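Local coordinates for protein polyguluronate lyase (Corynebacterium sp., PDB 1UAI) that probably cleaves the poly-alpha-L-guluronate of alginate as a lyase, working from a jelly-roll beta-sandwich built of two antiparallel sheets, at residues 5-10 / 52-57; 16-21 / 29-34; 42-47 / 57-62. All coordinates share one frame; numbering follows the deposited sequence.

Overall arrangement
The three contacts lie close together on one side of the jelly-roll beta-sandwich, their centres 12 to 13 Å apart. Interactions 1 and 3 share strand 54-59 and residue R57: the first lays the loop of residues 5-10 against its beginning, the third joins its end to the approach to strand 45-47, its neighbour at the edge of the seven-stranded sheet. Interaction 2 is the hairpin of strands 16-20 and 27-31 in the ten-stranded sheet. Along the chain interaction 2 falls wholly between the two segments of interaction 1, whereas 1 and 3 interleave. F45 touches P7, V18 and L20, so the two sheets and the N-terminal loop meet at its side chain.

Interaction 1: residues 5-10 / 52-57; sequences DYPAQQ and TGVQFR
P7 rests its ring on the forked side chain of V54, the main apolar touch of this contact. The proline CB sits against both branches, 3.7 Å from V54 CG2 and 3.8 Å from V54 CG1, and the two side chains cross at about a right angle. With CG1 of V54 anti to its backbone N (chi1 180°), CG2 falls beside that N, where it also meets Q10 CB at 3.9 Å. Beyond CB the Q10 chain bends at chi2 (-70°), passing its CG along the carbonyl of G53 and bringing the amide to the T52-G53 peptide. There OE1 lies 3.0 Å from T52 C, a polar touch rather than a bond: G53 N is badly angled toward OE1 and is instead held by N48 OD1. A water lies close to both Q10 OE1 and T52 O, but how it shares its protons is doubtful. The other end of the amide is settled, since Q10 NE2 bonds to P3 O. Within the loop, Q9 OE1 accepts from two backbone groups, D5 N at 2.9 Å, nearly end-on to the amide carbonyl, and Y6 N at 3.0 Å, from above its plane. This folds the side chain of Q9 back over the start of the turn. The C4-C51 disulfide ties the chain together just ahead of both segments. F45 of strand 45-47 touches both P7 and V54, and strand 54-59 runs between strands 45-47 and 211-223, pairing V54 with L216 and Q55 with Q46.

Interaction 2: residues 16-21 / 29-34; sequences WKVTLP and SEIEQP
K17 and T19 reach the carboxylate of E30 from alternate positions on one strand, either side of V18 in sequence. The K17 chain starts with CB packed beside I31 O (3.7 Å) and close to E32 CG. Its CG stands between the backbone N and the carbonyl carbon (chi1 71°), and from there the chain is fully extended: CD lies near both E30 OE1 and E32 OE2, CE lies 3.5 Å from E30 OE1, and NZ closes a salt bridge to that same OE1 at 2.9 Å. The ammonium group arrives on the syn side, somewhat out of the carboxylate plane. A water accepts from K17 NZ and donates to E32 OE2, bridging a gap too long for a second salt bridge. These strands, 16-20 and 27-31, form an antiparallel beta hairpin in the larger sheet of the jelly roll; V18 and I31 are a hydrogen-bonded pair, with V18 N to I31 O at 3.1 Å and I31 N to V18 O at 3.0 Å, while T19 and E30 are a non-hydrogen-bonded pair. The T19 hydroxyl donates to E30 OE2 at 2.6 Å from above the carboxylate plane, so each carboxylate oxygen of E30 has its own donor, which probably favours the charged form. On the face carrying V18 and I31, V18 CG1 lies alongside I31 CB at 3.8 Å, and L36 and F45 pack on V18.

Interaction 3: residues 42-47 / 57-62; sequences APWFQV and RAAVNG
W44 O is gripped by two donors, the backbone N of R57 at 2.9 Å and the hydroxyl OG of S73. The bond from R57 is fairly straight (161° at the hydrogen), although the donor is tilted out of the carbonyl plane. From this link the R57 side chain sets out with CG anti to its backbone N and runs extended as far as CD before bending at chi3 (-61°). Its aliphatic part crosses the rim of the W44 indole: R57 CD lies 3.8 Å from W44 CZ3, and R57 CG is equally near both CE3 and CZ3. Past the bend, the guanidinium lays one face against P43, with P43 CB 3.7 Å above its plane and toward the rim. That plane stands 82° from the indole, so the two flat groups do not stack. P43 thus serves both neighbours, for its CD also sits over the centre of one indole face, 3.7 Å above it. The polar end of R57 is held from strand 211-223, the neighbour on the other side of strand 54-59: NE bonds to Q213 OE1, and the cation meets the ring of Y211. At the indole edge, near the ring plane, R57 O approaches W44 CE3 at 3.3 Å; the contact buries this oxygen, which has no hydrogen-bonding partner in the model. Farther along, W44 CZ3 reaches CB of A59 at 4.3 Å, A59 being the first residue of the type I turn that runs to G62. The pairing belongs to the antiparallel beta hairpin of strands 45-47 and 54-59 at the edge of the seven-stranded jelly-roll sheet.

Interaction 1: residues 5-10 / 52-57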
ATOM      1  N   ASP A   5      -4.428  17.879  10.453  1.00  8.73           N
ATOM      2  CA  ASP A   5      -2.995  18.156  10.471  1.00  8.42           C
ATOM      3  C   ASP A   5      -2.059  16.975  10.226  1.00  7.21           C
ATOM      4  O   ASP A   5      -1.033  17.129   9.562  1.00  7.63           O
ATOM      5  CB  ASP A   5      -2.605  18.834  11.789  1.00 10.76           C
ATOM      6  CG  ASP A   5      -3.348  20.137  12.018  1.00 13.28           C
ATOM      7  OD1 ASP A   5      -3.582  20.872  11.036  1.00 16.06           O
ATOM      8  OD2 ASP A   5      -3.685  20.430  13.181  1.00 15.19           O
ATOM      9  N   TYR A   6      -2.404  15.804  10.749  1.00  6.48           N
ATOM     10  CA  TYR A   6      -1.547  14.631  10.595  1.00  5.68           C
ATOM     11  C   TYR A   6      -2.301  13.396  10.139  1.00  5.45           C
ATOM     12  O   TYR A   6      -3.444  13.177  10.534  1.00  5.36           O
ATOM     13  CB  TYR A   6      -0.870  14.292  11.926  1.00  6.77           C
ATOM     14  CG  TYR A   6      -0.103  15.432  12.542  1.00  6.50           C
ATOM     15  CD1 TYR A   6       1.051  15.923  11.940  1.00  7.64           C
ATOM     16  CD2 TYR A   6      -0.533  16.025  13.727  1.00  8.23           C
ATOM     17  CE1 TYR A   6       1.762  16.977  12.500  1.00  9.25           C
ATOM     18  CE2 TYR A   6       0.170  17.082  14.299  1.00  9.51           C
ATOM     19  CZ  TYR A   6       1.317  17.550  13.678  1.00  8.71           C
ATOM     20  OH  TYR A   6       2.026  18.586  14.240  1.00 11.66           O
ATOM     21  N   PRO A   7      -1.669  12.565   9.293  1.00  5.33           N
ATOM     22  CA  PRO A   7      -2.339  11.348   8.831  1.00  5.57           C
ATOM     23  C   PRO A   7      -2.841  10.516  10.016  1.00  5.05           C
ATOM     24  O   PRO A   7      -3.877   9.857   9.925  1.00  5.41           O
ATOM     25  CB  PRO A   7      -1.239  10.642   8.050  1.00  5.77           C
ATOM     26  CG  PRO A   7      -0.557  11.791   7.380  1.00  5.93           C
ATOM     27  CD  PRO A   7      -0.449  12.821   8.501  1.00  6.16           C
ATOM     28  N   ALA A   8      -2.111  10.564  11.128  1.00  5.15           N
ATOM     29  CA  ALA A   8      -2.474   9.811  12.328  1.00  5.80           C
ATOM     30  C   ALA A   8      -3.794  10.260  12.954  1.00  5.03           C
ATOM     31  O   ALA A   8      -4.298   9.612  13.870  1.00  5.84           O
ATOM     32  CB  ALA A   8      -1.350   9.898  13.357  1.00  5.46           C
ATOM     33  N   GLN A   9      -4.342  11.372  12.475  1.00  5.88           N
ATOM     34  CA  GLN A   9      -5.618  11.869  12.987  1.00  6.32           C
ATOM     35  C   GLN A   9      -6.767  11.359  12.116  1.00  5.76           C
ATOM     36  O   GLN A   9      -7.930  11.441  12.504  1.00  6.95           O
ATOM     37  CB  GLN A   9      -5.638  13.400  13.004  1.00  6.87           C
ATOM     38  CG  GLN A   9      -4.580  14.028  13.895  1.00  7.98           C
ATOM     39  CD  GLN A   9      -4.580  15.542  13.828  1.00  8.06           C
ATOM     40  OE1 GLN A   9      -4.643  16.126  12.749  1.00  8.92           O
ATOM     41  NE2 GLN A   9      -4.494  16.187  14.988  1.00 11.18           N
ATOM     42  N   GLN A  10      -6.432  10.833  10.941  1.00  5.52           N
ATOM     43  CA  GLN A  10      -7.420  10.309   9.995  1.00  6.24           C
ATOM     44  C   GLN A  10      -7.583   8.793  10.089  1.00  7.14           C
ATOM     45  O   GLN A  10      -8.673   8.259   9.867  1.00  8.20           O
ATOM     46  CB  GLN A  10      -7.013  10.671   8.566  1.00  6.26           C
ATOM     47  CG  GLN A  10      -7.154  12.141   8.213  1.00  7.06           C
ATOM     48  CD  GLN A  10      -8.601  12.574   8.117  1.00  7.06           C
ATOM     49  OE1 GLN A  10      -9.443  11.845   7.594  1.00  8.00           O
ATOM     50  NE2 GLN A  10      -8.898  13.773   8.609  1.00 10.41           N
ATOM     51  N   THR A  52     -10.284  14.266   4.625  1.00  6.41           N
ATOM     52  CA  THR A  52     -11.111  13.065   4.687  1.00  6.92           C
ATOM     53  C   THR A  52     -10.296  11.777   4.711  1.00  6.40           C
ATOM     54  O   THR A  52     -10.830  10.709   4.999  1.00  6.80           O
ATOM     55  CB  THR A  52     -12.068  12.987   3.487  1.00  7.63           C
ATOM     56  OG1 THR A  52     -11.320  13.146   2.277  1.00  8.09           O
ATOM     57  CG2 THR A  52     -13.135  14.067   3.578  1.00  9.27           C
ATOM     58  N   GLY A  53      -9.008  11.871   4.394  1.00  6.07           N
ATOM     59  CA  GLY A  53      -8.174  10.686   4.391  1.00  5.80           C
ATOM     60  C   GLY A  53      -6.701  11.018   4.289  1.00  5.33           C
ATOM     61  O   GLY A  53      -6.300  12.173   4.441  1.00  6.19           O
ATOM     62  N   VAL A  54      -5.894   9.996   4.028  1.00  4.92           N
ATOM     63  CA  VAL A  54      -4.456  10.170   3.921  1.00  5.15           C
ATOM     64  C   VAL A  54      -3.973  10.041   2.486  1.00  4.80           C
ATOM     65  O   VAL A  54      -4.274   9.067   1.793  1.00  5.23           O
ATOM     66  CB  VAL A  54      -3.707   9.133   4.792  1.00  5.15           C
ATOM     67  CG1 VAL A  54      -2.199   9.325   4.665  1.00  5.45           C
ATOM     68  CG2 VAL A  54      -4.146   9.269   6.243  1.00  6.05           C
ATOM     69  N   GLN A  55      -3.224  11.046   2.052  1.00  4.84           N
ATOM     70  CA  GLN A  55      -2.650  11.076   0.716  1.00  4.81           C
ATOM     71  C   GLN A  55      -1.241  10.489   0.741  1.00  4.40           C
ATOM     72  O   GLN A  55      -0.392  10.929   1.521  1.00  5.31           O
ATOM     73  CB  GLN A  55      -2.592  12.520   0.213  1.00  5.68           C
ATOM     74  CG  GLN A  55      -1.771  12.729  -1.049  1.00  6.18           C
ATOM     75  CD  GLN A  55      -1.821  14.164  -1.523  1.00  6.32           C
ATOM     76  OE1 GLN A  55      -2.895  14.688  -1.817  1.00  8.26           O
ATOM     77  NE2 GLN A  55      -0.664  14.814  -1.593  1.00  6.61           N
ATOM     78  N   PHE A  56      -1.017   9.485  -0.104  1.00  4.29           N
ATOM     79  CA  PHE A  56       0.285   8.836  -0.246  1.00  4.53           C
ATOM     80  C   PHE A  56       0.719   9.091  -1.685  1.00  4.63           C
ATOM     81  O   PHE A  56      -0.016   8.765  -2.621  1.00  5.02           O
ATOM     82  CB  PHE A  56       0.175   7.325  -0.051  1.00  4.71           C
ATOM     83  CG  PHE A  56      -0.159   6.904   1.350  1.00  4.56           C
ATOM     84  CD1 PHE A  56       0.851   6.637   2.268  1.00  4.89           C
ATOM     85  CD2 PHE A  56      -1.483   6.727   1.735  1.00  4.82           C
ATOM     86  CE1 PHE A  56       0.545   6.190   3.552  1.00  5.46           C
ATOM     87  CE2 PHE A  56      -1.799   6.282   3.016  1.00  5.42           C
ATOM     88  CZ  PHE A  56      -0.782   6.011   3.927  1.00  5.05           C
ATOM     89  N   ARG A  57       1.902   9.667  -1.866  1.00  4.58           N
ATOM     90  CA  ARG A  57       2.402   9.947  -3.207  1.00  4.68           C
ATOM     91  C   ARG A  57       3.855   9.522  -3.340  1.00  4.53           C
ATOM     92  O   ARG A  57       4.661   9.759  -2.442  1.00  4.77           O
ATOM     93  CB  ARG A  57       2.280  11.443  -3.526  1.00  4.95           C
ATOM     94  CG  ARG A  57       2.750  11.807  -4.934  1.00  6.00           C
ATOM     95  CD  ARG A  57       2.714  13.309  -5.199  1.00  5.98           C
ATOM     96  NE  ARG A  57       1.368  13.860  -5.083  1.00  6.48           N
ATOM     97  CZ  ARG A  57       1.059  15.130  -5.326  1.00  6.18           C
ATOM     98  NH1 ARG A  57       2.005  15.981  -5.704  1.00  7.36           N
ATOM     99  NH2 ARG A  57      -0.191  15.550  -5.185  1.00  7.59           N
TER
HETATM  100  O   HOH W   1     -11.498  10.259   7.333  1.00 19.43           O

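Interaction 2: residues 16-21 / 29-34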
ATOM      1  N   TRP A  16       1.497   0.661  12.877  1.00  5.31           N
ATOM      2  CA  TRP A  16       2.051   0.853  11.548  1.00  4.70           C
ATOM      3  C   TRP A  16       3.283   1.738  11.628  1.00  4.92           C
ATOM      4  O   TRP A  16       3.531   2.398  12.639  1.00  5.19           O
ATOM      5  CB  TRP A  16       1.049   1.571  10.637  1.00  5.16           C
ATOM      6  CG  TRP A  16      -0.238   0.859  10.435  1.00  4.71           C
ATOM      7  CD1 TRP A  16      -1.380   0.997  11.168  1.00  6.28           C
ATOM      8  CD2 TRP A  16      -0.511  -0.131   9.442  1.00  4.73           C
ATOM      9  NE1 TRP A  16      -2.352   0.150  10.690  1.00  6.24           N
ATOM     10  CE2 TRP A  16      -1.844  -0.554   9.631  1.00  5.06           C
ATOM     11  CE3 TRP A  16       0.244  -0.705   8.410  1.00  4.92           C
ATOM     12  CZ2 TRP A  16      -2.442  -1.526   8.823  1.00  6.26           C
ATOM     13  CZ3 TRP A  16      -0.349  -1.671   7.608  1.00  5.20           C
ATOM     14  CH2 TRP A  16      -1.682  -2.071   7.821  1.00  6.53           C
ATOM     15  N   LYS A  17       4.058   1.719  10.550  1.00  5.50           N
ATOM     16  CA  LYS A  17       5.204   2.600  10.388  1.00  4.75           C
ATOM     17  C   LYS A  17       5.086   2.988   8.917  1.00  4.58           C
ATOM     18  O   LYS A  17       4.384   2.314   8.153  1.00  5.33           O
ATOM     19  CB  LYS A  17       6.545   1.903  10.672  1.00  6.39           C
ATOM     20  CG  LYS A  17       7.008   0.888   9.647  1.00  5.83           C
ATOM     21  CD  LYS A  17       8.444   0.451   9.939  1.00  7.80           C
ATOM     22  CE  LYS A  17       8.913  -0.620   8.964  1.00  8.27           C
ATOM     23  NZ  LYS A  17      10.335  -1.010   9.188  1.00  9.96           N
ATOM     24  N   VAL A  18       5.729   4.077   8.517  1.00  4.80           N
ATOM     25  CA  VAL A  18       5.647   4.503   7.130  1.00  5.03           C
ATOM     26  C   VAL A  18       7.020   4.571   6.471  1.00  4.91           C
ATOM     27  O   VAL A  18       8.011   4.953   7.102  1.00  5.18           O
ATOM     28  CB  VAL A  18       4.944   5.891   7.009  1.00  5.82           C
ATOM     29  CG1 VAL A  18       5.811   6.984   7.628  1.00  6.64           C
ATOM     30  CG2 VAL A  18       4.633   6.199   5.545  1.00  6.33           C
ATOM     31  N   THR A  19       7.068   4.157   5.206  1.00  5.26           N
ATOM     32  CA  THR A  19       8.286   4.205   4.402  1.00  5.82           C
ATOM     33  C   THR A  19       7.982   5.258   3.345  1.00  5.01           C
ATOM     34  O   THR A  19       6.912   5.233   2.728  1.00  5.95           O
ATOM     35  CB  THR A  19       8.580   2.859   3.721  1.00  6.53           C
ATOM     36  OG1 THR A  19       8.701   1.838   4.719  1.00  8.58           O
ATOM     37  CG2 THR A  19       9.875   2.940   2.915  1.00  7.81           C
ATOM     38  N   LEU A  20       8.925   6.170   3.139  1.00  5.45           N
ATOM     39  CA  LEU A  20       8.747   7.290   2.224  1.00  5.28           C
ATOM     40  C   LEU A  20       9.585   7.241   0.950  1.00  5.12           C
ATOM     41  O   LEU A  20      10.475   6.403   0.808  1.00  5.46           O
ATOM     42  CB  LEU A  20       9.059   8.580   2.985  1.00  6.28           C
ATOM     43  CG  LEU A  20       8.273   8.761   4.286  1.00  5.71           C
ATOM     44  CD1 LEU A  20       8.943   9.812   5.157  1.00  6.96           C
ATOM     45  CD2 LEU A  20       6.836   9.146   3.967  1.00  7.27           C
ATOM     46  N   PRO A  21       9.292   8.145  -0.001  1.00  4.83           N
ATOM     47  CA  PRO A  21      10.019   8.222  -1.270  1.00  5.51           C
ATOM     48  C   PRO A  21      11.117   9.288  -1.232  1.00  6.23           C
ATOM     49  O   PRO A  21      11.615   9.721  -2.273  1.00  7.11           O
ATOM     50  CB  PRO A  21       8.921   8.556  -2.266  1.00  5.77           C
ATOM     51  CG  PRO A  21       8.067   9.492  -1.484  1.00  5.27           C
ATOM     52  CD  PRO A  21       8.003   8.857  -0.103  1.00  5.15           C
ATOM     53  N   SER A  29      13.522   7.026   3.766  1.00  7.51           N
ATOM     54  CA  SER A  29      13.265   7.364   5.158  1.00  7.10           C
ATOM     55  C   SER A  29      12.039   6.641   5.690  1.00  6.45           C
ATOM     56  O   SER A  29      11.059   6.444   4.971  1.00  6.57           O
ATOM     57  CB  SER A  29      13.042   8.867   5.317  1.00  7.75           C
ATOM     58  OG  SER A  29      14.200   9.599   4.966  1.00  8.38           O
ATOM     59  N   GLU A  30      12.104   6.246   6.956  1.00  6.26           N
ATOM     60  CA  GLU A  30      10.982   5.589   7.609  1.00  6.84           C
ATOM     61  C   GLU A  30      10.708   6.307   8.922  1.00  6.76           C
ATOM     62  O   GLU A  30      11.634   6.774   9.591  1.00  8.66           O
ATOM     63  CB  GLU A  30      11.280   4.117   7.908  1.00  8.08           C
ATOM     64  CG  GLU A  30      11.536   3.254   6.688  1.00  9.29           C
ATOM     65  CD  GLU A  30      11.330   1.776   6.971  1.00 11.20           C
ATOM     66  OE1 GLU A  30      11.665   1.323   8.089  1.00 11.00           O
ATOM     67  OE2 GLU A  30      10.838   1.063   6.071  1.00 12.33           O
ATOM     68  N   ILE A  31       9.433   6.412   9.276  1.00  5.58           N
ATOM     69  CA  ILE A  31       9.043   7.044  10.527  1.00  6.19           C
ATOM     70  C   ILE A  31       8.191   6.047  11.297  1.00  5.88           C
ATOM     71  O   ILE A  31       7.205   5.520  10.774  1.00  6.24           O
ATOM     72  CB  ILE A  31       8.226   8.335  10.300  1.00  7.52           C
ATOM     73  CG1 ILE A  31       9.071   9.370   9.549  1.00 10.88           C
ATOM     74  CG2 ILE A  31       7.784   8.906  11.643  1.00  7.51           C
ATOM     75  CD1 ILE A  31      10.306   9.829  10.300  1.00 13.87           C
ATOM     76  N   GLU A  32       8.593   5.782  12.535  1.00  6.11           N
ATOM     77  CA  GLU A  32       7.884   4.841  13.390  1.00  6.09           C
ATOM     78  C   GLU A  32       7.222   5.586  14.538  1.00  5.05           C
ATOM     79  O   GLU A  32       7.442   6.785  14.728  1.00  5.54           O
ATOM     80  CB  GLU A  32       8.868   3.819  13.972  1.00  7.40           C
ATOM     81  CG  GLU A  32       9.777   3.173  12.942  1.00 10.66           C
ATOM     82  CD  GLU A  32      10.794   2.225  13.561  1.00 13.44           C
ATOM     83  OE1 GLU A  32      11.313   2.528  14.658  1.00 14.95           O
ATOM     84  OE2 GLU A  32      11.088   1.183  12.939  1.00 15.90           O
ATOM     85  N   GLN A  33       6.399   4.869  15.294  1.00  5.76           N
ATOM     86  CA  GLN A  33       5.744   5.441  16.463  1.00  5.84           C
ATOM     87  C   GLN A  33       6.838   5.615  17.515  1.00  5.79           C
ATOM     88  O   GLN A  33       7.822   4.875  17.517  1.00  6.13           O
ATOM     89  CB  GLN A  33       4.672   4.487  16.997  1.00  6.73           C
ATOM     90  CG  GLN A  33       3.423   4.384  16.137  1.00  6.35           C
ATOM     91  CD  GLN A  33       2.633   5.677  16.102  1.00  7.00           C
ATOM     92  OE1 GLN A  33       2.857   6.578  16.912  1.00  7.05           O
ATOM     93  NE2 GLN A  33       1.692   5.770  15.171  1.00  7.05           N
ATOM     94  N   PRO A  34       6.673   6.578  18.433  1.00  5.91           N
ATOM     95  CA  PRO A  34       5.533   7.494  18.537  1.00  6.16           C
ATOM     96  C   PRO A  34       5.629   8.758  17.684  1.00  5.61           C
ATOM     97  O   PRO A  34       4.672   9.521  17.610  1.00  6.08           O
ATOM     98  CB  PRO A  34       5.497   7.813  20.026  1.00  7.11           C
ATOM     99  CG  PRO A  34       6.946   7.878  20.360  1.00  8.23           C
ATOM    100  CD  PRO A  34       7.533   6.681  19.629  1.00  7.44           C
TER
HETATM  101  O   HOH W   2       5.868   2.243  14.280  1.00  7.30           O
HETATM  102  O   HOH W   3      10.866  -1.170  11.898  1.00 13.92           O

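Interaction 3: residues 42-47 / 57-62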
ATOM      1  N   ALA A  42       4.529  16.785   3.192  1.00  7.88           N
ATOM      2  CA  ALA A  42       3.834  17.076   1.945  1.00  7.94           C
ATOM      3  C   ALA A  42       4.786  17.040   0.759  1.00  7.36           C
ATOM      4  O   ALA A  42       5.916  17.520   0.846  1.00  8.87           O
ATOM      5  CB  ALA A  42       3.161  18.444   2.033  1.00  9.76           C
ATOM      6  N   PRO A  43       4.334  16.494  -0.380  1.00  6.52           N
ATOM      7  CA  PRO A  43       3.012  15.914  -0.648  1.00  5.97           C
ATOM      8  C   PRO A  43       2.981  14.390  -0.518  1.00  5.54           C
ATOM      9  O   PRO A  43       1.952  13.764  -0.772  1.00  6.33           O
ATOM     10  CB  PRO A  43       2.764  16.335  -2.085  1.00  7.46           C
ATOM     11  CG  PRO A  43       4.129  16.119  -2.690  1.00  7.96           C
ATOM     12  CD  PRO A  43       5.064  16.714  -1.644  1.00  7.59           C
ATOM     13  N   TRP A  44       4.101  13.802  -0.109  1.00  5.63           N
ATOM     14  CA  TRP A  44       4.231  12.347  -0.028  1.00  5.02           C
ATOM     15  C   TRP A  44       3.394  11.598   0.998  1.00  4.90           C
ATOM     16  O   TRP A  44       2.954  10.478   0.738  1.00  4.81           O
ATOM     17  CB  TRP A  44       5.702  11.982   0.185  1.00  5.87           C
ATOM     18  CG  TRP A  44       6.644  12.915  -0.503  1.00  6.76           C
ATOM     19  CD1 TRP A  44       7.578  13.712   0.088  1.00  7.22           C
ATOM     20  CD2 TRP A  44       6.712  13.187  -1.908  1.00  7.66           C
ATOM     21  NE1 TRP A  44       8.225  14.469  -0.861  1.00  8.42           N
ATOM     22  CE2 TRP A  44       7.713  14.166  -2.095  1.00  8.71           C
ATOM     23  CE3 TRP A  44       6.023  12.702  -3.027  1.00  8.51           C
ATOM     24  CZ2 TRP A  44       8.042  14.671  -3.358  1.00  9.65           C
ATOM     25  CZ3 TRP A  44       6.350  13.203  -4.284  1.00 10.02           C
ATOM     26  CH2 TRP A  44       7.351  14.178  -4.436  1.00 10.06           C
ATOM     27  N   PHE A  45       3.187  12.202   2.162  1.00  4.46           N
ATOM     28  CA  PHE A  45       2.439  11.568   3.241  1.00  4.99           C
ATOM     29  C   PHE A  45       1.806  12.688   4.056  1.00  4.82           C
ATOM     30  O   PHE A  45       2.450  13.282   4.918  1.00  5.57           O
ATOM     31  CB  PHE A  45       3.406  10.752   4.103  1.00  4.73           C
ATOM     32  CG  PHE A  45       2.760  10.074   5.275  1.00  4.86           C
ATOM     33  CD1 PHE A  45       1.841   9.047   5.087  1.00  4.46           C
ATOM     34  CD2 PHE A  45       3.085  10.453   6.575  1.00  5.20           C
ATOM     35  CE1 PHE A  45       1.256   8.404   6.178  1.00  5.10           C
ATOM     36  CE2 PHE A  45       2.506   9.817   7.671  1.00  5.69           C
ATOM     37  CZ  PHE A  45       1.591   8.790   7.471  1.00  5.94           C
ATOM     38  N   GLN A  46       0.536  12.960   3.786  1.00  4.84           N
ATOM     39  CA  GLN A  46      -0.163  14.050   4.451  1.00  5.09           C
ATOM     40  C   GLN A  46      -1.661  13.806   4.445  1.00  4.94           C
ATOM     41  O   GLN A  46      -2.155  12.922   3.750  1.00  4.94           O
ATOM     42  CB  GLN A  46       0.097  15.350   3.686  1.00  5.98           C
ATOM     43  CG  GLN A  46      -0.459  15.297   2.259  1.00  6.82           C
ATOM     44  CD  GLN A  46      -0.463  16.642   1.562  1.00  7.50           C
ATOM     45  OE1 GLN A  46       0.561  17.099   1.055  1.00  9.07           O
ATOM     46  NE2 GLN A  46      -1.623  17.289   1.538  1.00  9.39           N
ATOM     47  N   VAL A  47      -2.386  14.591   5.232  1.00  5.25           N
ATOM     48  CA  VAL A  47      -3.839  14.502   5.219  1.00  5.21           C
ATOM     49  C   VAL A  47      -4.189  15.168   3.887  1.00  5.26           C
ATOM     50  O   VAL A  47      -3.532  16.136   3.491  1.00  6.19           O
ATOM     51  CB  VAL A  47      -4.480  15.317   6.364  1.00  5.64           C
ATOM     52  CG1 VAL A  47      -5.997  15.334   6.211  1.00  5.67           C
ATOM     53  CG2 VAL A  47      -4.094  14.719   7.705  1.00  6.10           C
ATOM     54  N   ARG A  57       1.902   9.667  -1.866  1.00  4.58           N
ATOM     55  CA  ARG A  57       2.402   9.947  -3.207  1.00  4.68           C
ATOM     56  C   ARG A  57       3.855   9.522  -3.340  1.00  4.53           C
ATOM     57  O   ARG A  57       4.661   9.759  -2.442  1.00  4.77           O
ATOM     58  CB  ARG A  57       2.280  11.443  -3.526  1.00  4.95           C
ATOM     59  CG  ARG A  57       2.750  11.807  -4.934  1.00  6.00           C
ATOM     60  CD  ARG A  57       2.714  13.309  -5.199  1.00  5.98           C
ATOM     61  NE  ARG A  57       1.368  13.860  -5.083  1.00  6.48           N
ATOM     62  CZ  ARG A  57       1.059  15.130  -5.326  1.00  6.18           C
ATOM     63  NH1 ARG A  57       2.005  15.981  -5.704  1.00  7.36           N
ATOM     64  NH2 ARG A  57      -0.191  15.550  -5.185  1.00  7.59           N
ATOM     65  N   ALA A  58       4.178   8.881  -4.461  1.00  5.05           N
ATOM     66  CA  ALA A  58       5.540   8.445  -4.746  1.00  4.70           C
ATOM     67  C   ALA A  58       5.813   8.677  -6.229  1.00  4.29           C
ATOM     68  O   ALA A  58       5.165   8.081  -7.094  1.00  4.99           O
ATOM     69  CB  ALA A  58       5.722   6.972  -4.394  1.00  5.50           C
ATOM     70  N   ALA A  59       6.771   9.558  -6.511  1.00  4.76           N
ATOM     71  CA  ALA A  59       7.147   9.899  -7.880  1.00  5.07           C
ATOM     72  C   ALA A  59       8.184   8.928  -8.427  1.00  5.58           C
ATOM     73  O   ALA A  59       8.897   8.277  -7.668  1.00  5.61           O
ATOM     74  CB  ALA A  59       7.679  11.325  -7.931  1.00  6.27           C
ATOM     75  N   VAL A  60       8.280   8.851  -9.750  1.00  5.61           N
ATOM     76  CA  VAL A  60       9.207   7.925 -10.389  1.00  5.81           C
ATOM     77  C   VAL A  60      10.678   8.144 -10.054  1.00  5.94           C
ATOM     78  O   VAL A  60      11.489   7.227 -10.190  1.00  6.40           O
ATOM     79  CB  VAL A  60       9.037   7.937 -11.930  1.00  6.45           C
ATOM     80  CG1 VAL A  60       7.594   7.606 -12.287  1.00  6.50           C
ATOM     81  CG2 VAL A  60       9.440   9.292 -12.503  1.00  6.79           C
ATOM     82  N   ASN A  61      11.022   9.352  -9.613  1.00  6.06           N
ATOM     83  CA  ASN A  61      12.404   9.670  -9.258  1.00  6.80           C
ATOM     84  C   ASN A  61      12.608   9.545  -7.751  1.00  7.08           C
ATOM     85  O   ASN A  61      13.623   9.988  -7.213  1.00  7.75           O
ATOM     86  CB  ASN A  61      12.749  11.092  -9.711  1.00  8.00           C
ATOM     87  CG  ASN A  61      11.971  12.148  -8.952  1.00  7.57           C
ATOM     88  OD1 ASN A  61      10.927  11.864  -8.368  1.00  8.30           O
ATOM     89  ND2 ASN A  61      12.472  13.378  -8.965  1.00  8.47           N
ATOM     90  N   GLY A  62      11.643   8.931  -7.075  1.00  7.19           N
ATOM     91  CA  GLY A  62      11.732   8.772  -5.635  1.00  7.78           C
ATOM     92  C   GLY A  62      12.882   7.902  -5.173  1.00  7.08           C
ATOM     93  O   GLY A  62      13.418   7.089  -5.930  1.00  7.54           O
TER